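Local coordinates for minor structural protein 5 (Lactococcus phage Tuc2009, PDB 5E7T), which is a minor structural protein of the phage virion, probably a baseplate component that helps attachment to carbohydrate on the host cell surface, at residues Thr104-Thr115 against Val155-Phe166. Sequence-based numbering, arbitrary orientation.
Sequences TISAFWMRQRYT and VGTQAILNVGFF. With SO4 (sulfate ion), chain H; SO4 (sulfate ion), chain G.
The two inner strands of a four-stranded antiparallel sheet, 104-114 and 157-166, pair here from Thr104 opposite Phe166 to Tyr114 opposite Thr157. Paired backbone bonds tie Trp109 to Asn162, Arg111 to Ile160 and Arg113 to Gln158; Arg111 N reaches Ile160 O at 2.8 Å. A beta bulge interrupts the ladder: Ser106 still faces Gly164, but Ala107 and Phe108 together span Val163. In this bulge Ala107 N donates to O3 of one sulfate (3.0 Å) instead of to strand 157-166.

On one face of the sheet, Met110 CG rests on Leu161 CD1 (3.8 Å), and Ile105 CD1 meets the Phe165 ring obliquely. Phe108 lies alongside Val163, pointing the same way, with CD1 3.7 Å from Val163 CB. Leu161, Val163 and Phe165 also touch strand 53-60 of the other sheet, so this face packs into the interior.

The opposite face gathers flat groups around Trp109. Its CZ3 touches Asn162 CB at 3.5 Å, while Ile160 CG1 comes in at the ring edge. Ala107 O lies over one face of the indole, toward its rim, and Arg111 CZ over the opposite face, also toward the rim, 3.4 Å from the plane; Arg111 NE is hydrogen-bonded to Thr124. Arg113 sets out between its own backbone N and carbonyl carbon (chi1 71°) and runs extended to NE, which brings one guanidinium face against Trp109 CH2. That group is nearly coplanar with the Gln158 amide (4° apart). Arg113 NH2 holds O2 of a second sulfate at 2.8 Å, and NH1 adds a weak bond to the same oxygen. Both sulfates probably come from the crystallisation liquor. The pairing, with one face toward a second sheet, is consistent with the beta-sandwich of galactose-binding-like domains.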
loop_
_atom_site.group_PDB
_atom_site.type_symbol
_atom_site.label_atom_id
_atom_site.label_comp_id
_atom_site.label_asym_id
_atom_site.label_seq_id
_atom_site.Cartn_x
_atom_site.Cartn_y
_atom_site.Cartn_z
ATOM N N THR B 104 -73.443 8.613 -11.353
ATOM C CA THR B 104 -72.919 9.513 -12.359
ATOM C C THR B 104 -71.382 9.445 -12.438
ATOM O O THR B 104 -70.686 9.454 -11.416
ATOM C CB THR B 104 -73.453 10.904 -12.030
ATOM O OG1 THR B 104 -74.857 10.889 -12.269
ATOM C CG2 THR B 104 -72.793 12.018 -12.822
ATOM N N ILE B 105 -70.874 9.383 -13.674
ATOM C CA ILE B 105 -69.457 9.349 -13.992
ATOM C C ILE B 105 -69.016 10.776 -14.317
ATOM O O ILE B 105 -69.585 11.402 -15.219
ATOM C CB ILE B 105 -69.224 8.407 -15.196
ATOM C CG1 ILE B 105 -69.557 6.951 -14.859
ATOM C CG2 ILE B 105 -67.825 8.562 -15.781
ATOM C CD1 ILE B 105 -68.543 6.191 -13.955
ATOM N N SER B 106 -68.006 11.282 -13.608
ATOM C CA SER B 106 -67.446 12.598 -13.885
ATOM C C SER B 106 -65.928 12.585 -13.710
ATOM O O SER B 106 -65.395 11.713 -13.030
ATOM C CB SER B 106 -68.104 13.670 -13.030
ATOM O OG SER B 106 -67.700 13.560 -11.677
ATOM N N ALA B 107 -65.242 13.557 -14.346
ATOM C CA ALA B 107 -63.786 13.765 -14.402
ATOM C C ALA B 107 -63.076 12.457 -14.697
ATOM O O ALA B 107 -62.228 11.994 -13.935
ATOM C CB ALA B 107 -63.273 14.418 -13.130
ATOM N N PHE B 108 -63.510 11.822 -15.786
ATOM C CA PHE B 108 -62.990 10.538 -16.217
ATOM C C PHE B 108 -61.951 10.813 -17.267
ATOM O O PHE B 108 -62.307 11.044 -18.432
ATOM C CB PHE B 108 -64.133 9.618 -16.740
ATOM C CG PHE B 108 -63.707 8.206 -17.076
ATOM C CD1 PHE B 108 -62.526 7.669 -16.556
ATOM C CD2 PHE B 108 -64.489 7.406 -17.898
ATOM C CE1 PHE B 108 -62.118 6.374 -16.887
ATOM C CE2 PHE B 108 -64.087 6.097 -18.222
ATOM C CZ PHE B 108 -62.904 5.594 -17.720
ATOM N N TRP B 109 -60.672 10.801 -16.857
ATOM C CA TRP B 109 -59.548 11.096 -17.747
ATOM C C TRP B 109 -58.174 10.589 -17.278
ATOM O O TRP B 109 -58.047 10.111 -16.151
ATOM C CB TRP B 109 -59.463 12.606 -18.036
ATOM C CG TRP B 109 -59.837 13.544 -16.912
ATOM C CD1 TRP B 109 -60.871 14.434 -16.910
ATOM C CD2 TRP B 109 -59.117 13.764 -15.674
ATOM N NE1 TRP B 109 -60.869 15.161 -15.738
ATOM C CE2 TRP B 109 -59.808 14.765 -14.961
ATOM C CE3 TRP B 109 -58.001 13.157 -15.068
ATOM C CZ2 TRP B 109 -59.399 15.197 -13.700
ATOM C CZ3 TRP B 109 -57.575 13.623 -13.838
ATOM C CH2 TRP B 109 -58.282 14.612 -13.161
ATOM N N MET B 110 -57.146 10.682 -18.169
ATOM C CA MET B 110 -55.725 10.387 -17.903
ATOM C C MET B 110 -55.069 11.737 -18.055
ATOM O O MET B 110 -55.046 12.295 -19.160
ATOM C CB MET B 110 -55.142 9.420 -18.917
ATOM C CG MET B 110 -55.365 7.999 -18.578
ATOM S SD MET B 110 -54.828 6.997 -19.962
ATOM C CE MET B 110 -55.506 5.502 -19.506
ATOM N N ARG B 111 -54.634 12.322 -16.938
ATOM C CA ARG B 111 -54.175 13.696 -16.992
ATOM C C ARG B 111 -52.954 14.038 -16.149
ATOM O O ARG B 111 -52.835 13.602 -14.994
ATOM C CB ARG B 111 -55.379 14.590 -16.598
ATOM C CG ARG B 111 -55.100 15.947 -15.944
ATOM C CD ARG B 111 -56.361 16.765 -15.725
ATOM N NE ARG B 111 -57.256 16.728 -16.879
ATOM C CZ ARG B 111 -58.473 17.267 -16.934
ATOM N NH1 ARG B 111 -58.961 17.942 -15.894
ATOM N NH2 ARG B 111 -59.216 17.129 -18.027
ATOM N N GLN B 112 -52.075 14.874 -16.750
ATOM C CA GLN B 112 -50.929 15.526 -16.116
ATOM C C GLN B 112 -51.508 16.897 -15.801
ATOM O O GLN B 112 -52.116 17.517 -16.689
ATOM C CB GLN B 112 -49.753 15.697 -17.083
ATOM C CG GLN B 112 -48.693 14.634 -16.985
ATOM C CD GLN B 112 -47.547 14.919 -17.928
ATOM O OE1 GLN B 112 -47.745 15.154 -19.128
ATOM N NE2 GLN B 112 -46.313 14.815 -17.431
ATOM N N ARG B 113 -51.385 17.353 -14.542
ATOM C CA ARG B 113 -51.956 18.633 -14.114
ATOM C C ARG B 113 -51.249 19.229 -12.917
ATOM O O ARG B 113 -50.547 18.515 -12.207
ATOM C CB ARG B 113 -53.446 18.457 -13.778
ATOM C CG ARG B 113 -53.721 17.680 -12.495
ATOM C CD ARG B 113 -55.194 17.618 -12.280
ATOM N NE ARG B 113 -55.519 16.921 -11.047
ATOM C CZ ARG B 113 -56.739 16.857 -10.529
ATOM N NH1 ARG B 113 -57.756 17.456 -11.137
ATOM N NH2 ARG B 113 -56.952 16.201 -9.398
ATOM N N TYR B 114 -51.485 20.539 -12.670
ATOM C CA TYR B 114 -50.960 21.259 -11.515
ATOM C C TYR B 114 -51.798 20.804 -10.303
ATOM O O TYR B 114 -52.913 20.289 -10.476
ATOM C CB TYR B 114 -50.993 22.799 -11.722
ATOM C CG TYR B 114 -49.967 23.329 -12.707
ATOM C CD1 TYR B 114 -48.629 23.470 -12.344
ATOM C CD2 TYR B 114 -50.330 23.687 -13.999
ATOM C CE1 TYR B 114 -47.670 23.907 -13.263
ATOM C CE2 TYR B 114 -49.383 24.144 -14.920
ATOM C CZ TYR B 114 -48.049 24.243 -14.550
ATOM O OH TYR B 114 -47.112 24.678 -15.465
ATOM N N THR B 115 -51.251 20.913 -9.096
ATOM C CA THR B 115 -51.989 20.449 -7.932
ATOM C C THR B 115 -52.497 21.630 -7.111
ATOM O O THR B 115 -53.054 22.564 -7.703
ATOM C CB THR B 115 -51.196 19.409 -7.148
ATOM O OG1 THR B 115 -49.966 19.981 -6.672
ATOM C CG2 THR B 115 -50.951 18.148 -7.958
ATOM N N VAL B 155 -46.375 25.754 -6.793
ATOM C CA VAL B 155 -47.444 24.907 -7.332
ATOM C C VAL B 155 -46.838 23.675 -7.995
ATOM O O VAL B 155 -46.084 23.791 -8.982
ATOM C CB VAL B 155 -48.448 25.655 -8.248
ATOM C CG1 VAL B 155 -49.601 24.748 -8.651
ATOM C CG2 VAL B 155 -48.979 26.908 -7.570
ATOM N N GLY B 156 -47.189 22.517 -7.427
ATOM C CA GLY B 156 -46.726 21.215 -7.871
ATOM C C GLY B 156 -47.545 20.622 -8.993
ATOM O O GLY B 156 -48.491 21.248 -9.467
ATOM N N THR B 157 -47.141 19.419 -9.464
ATOM C CA THR B 157 -47.830 18.662 -10.503
ATOM C C THR B 157 -48.082 17.210 -10.049
ATOM O O THR B 157 -47.598 16.782 -8.985
ATOM C CB THR B 157 -47.090 18.720 -11.851
ATOM O OG1 THR B 157 -45.905 17.928 -11.782
ATOM C CG2 THR B 157 -46.798 20.144 -12.331
ATOM N N GLN B 158 -48.861 16.469 -10.878
ATOM C CA GLN B 158 -49.226 15.059 -10.721
ATOM C C GLN B 158 -49.708 14.510 -12.052
ATOM O O GLN B 158 -50.091 15.292 -12.923
ATOM C CB GLN B 158 -50.299 14.859 -9.640
ATOM C CG GLN B 158 -51.728 15.190 -10.070
ATOM C CD GLN B 158 -52.752 14.858 -9.012
ATOM O OE1 GLN B 158 -52.463 14.247 -7.978
ATOM N NE2 GLN B 158 -53.984 15.237 -9.261
ATOM N N ALA B 159 -49.693 13.170 -12.207
ATOM C CA ALA B 159 -50.185 12.461 -13.392
ATOM C C ALA B 159 -51.064 11.343 -12.888
ATOM O O ALA B 159 -50.574 10.467 -12.174
ATOM C CB ALA B 159 -49.038 11.896 -14.195
ATOM N N ILE B 160 -52.381 11.405 -13.180
ATOM C CA ILE B 160 -53.307 10.386 -12.687
ATOM C C ILE B 160 -54.319 9.917 -13.713
ATOM O O ILE B 160 -54.671 10.646 -14.650
ATOM C CB ILE B 160 -54.039 10.841 -11.386
ATOM C CG1 ILE B 160 -54.831 12.145 -11.577
ATOM C CG2 ILE B 160 -53.103 10.929 -10.208
ATOM C CD1 ILE B 160 -55.808 12.435 -10.539
ATOM N N LEU B 161 -54.824 8.698 -13.489
ATOM C CA LEU B 161 -55.965 8.130 -14.180
ATOM C C LEU B 161 -57.035 8.309 -13.106
ATOM O O LEU B 161 -56.921 7.707 -12.026
ATOM C CB LEU B 161 -55.785 6.642 -14.518
ATOM C CG LEU B 161 -57.067 5.869 -14.842
ATOM C CD1 LEU B 161 -57.702 6.337 -16.105
ATOM C CD2 LEU B 161 -56.797 4.402 -14.950
ATOM N N ASN B 162 -58.035 9.171 -13.377
ATOM C CA ASN B 162 -59.090 9.498 -12.437
ATOM C C ASN B 162 -60.477 9.236 -12.988
ATOM O O ASN B 162 -60.694 9.326 -14.197
ATOM C CB ASN B 162 -58.954 10.966 -12.092
ATOM C CG ASN B 162 -59.834 11.475 -10.987
ATOM O OD1 ASN B 162 -60.877 12.088 -11.242
ATOM N ND2 ASN B 162 -59.375 11.327 -9.741
ATOM N N VAL B 163 -61.422 8.941 -12.080
ATOM C CA VAL B 163 -62.861 8.776 -12.309
ATOM C C VAL B 163 -63.579 9.113 -11.004
ATOM O O VAL B 163 -63.018 8.900 -9.929
ATOM C CB VAL B 163 -63.298 7.413 -12.907
ATOM C CG1 VAL B 163 -63.149 6.286 -11.909
ATOM C CG2 VAL B 163 -64.736 7.473 -13.432
ATOM N N GLY B 164 -64.784 9.666 -11.123
ATOM C CA GLY B 164 -65.629 10.038 -10.006
ATOM C C GLY B 164 -66.976 9.376 -10.102
ATOM O O GLY B 164 -67.655 9.483 -11.124
ATOM N N PHE B 165 -67.345 8.656 -9.039
ATOM C CA PHE B 165 -68.624 7.962 -8.928
ATOM C C PHE B 165 -69.430 8.688 -7.859
ATOM O O PHE B 165 -69.046 8.706 -6.686
ATOM C CB PHE B 165 -68.428 6.496 -8.538
ATOM C CG PHE B 165 -67.505 5.672 -9.405
ATOM C CD1 PHE B 165 -67.994 4.976 -10.503
ATOM C CD2 PHE B 165 -66.173 5.503 -9.062
ATOM C CE1 PHE B 165 -67.159 4.146 -11.255
ATOM C CE2 PHE B 165 -65.346 4.668 -9.807
ATOM C CZ PHE B 165 -65.846 3.991 -10.895
ATOM N N PHE B 166 -70.498 9.357 -8.288
ATOM C CA PHE B 166 -71.352 10.107 -7.383
ATOM C C PHE B 166 -72.802 9.719 -7.550
ATOM O O PHE B 166 -73.271 9.476 -8.666
ATOM C CB PHE B 166 -71.120 11.617 -7.503
ATOM C CG PHE B 166 -69.742 12.003 -7.030
ATOM C CD1 PHE B 166 -69.486 12.212 -5.681
ATOM C CD2 PHE B 166 -68.680 12.091 -7.928
ATOM C CE1 PHE B 166 -68.202 12.515 -5.234
ATOM C CE2 PHE B 166 -67.394 12.402 -7.476
ATOM C CZ PHE B 166 -67.165 12.603 -6.127
HETATM S S SO4 H . -66.021 16.405 -16.412
HETATM O O1 SO4 H . -66.741 17.342 -17.267
HETATM O O2 SO4 H . -65.191 17.149 -15.450
HETATM O O3 SO4 H . -67.003 15.590 -15.689
HETATM O O4 SO4 H . -65.147 15.551 -17.256
HETATM S S SO4 G . -60.659 16.184 -8.747
HETATM O O1 SO4 G . -61.381 16.656 -9.936
HETATM O O2 SO4 G . -59.506 17.063 -8.516
HETATM O O3 SO4 G . -61.517 16.212 -7.559
HETATM O O4 SO4 G . -60.224 14.804 -8.966
#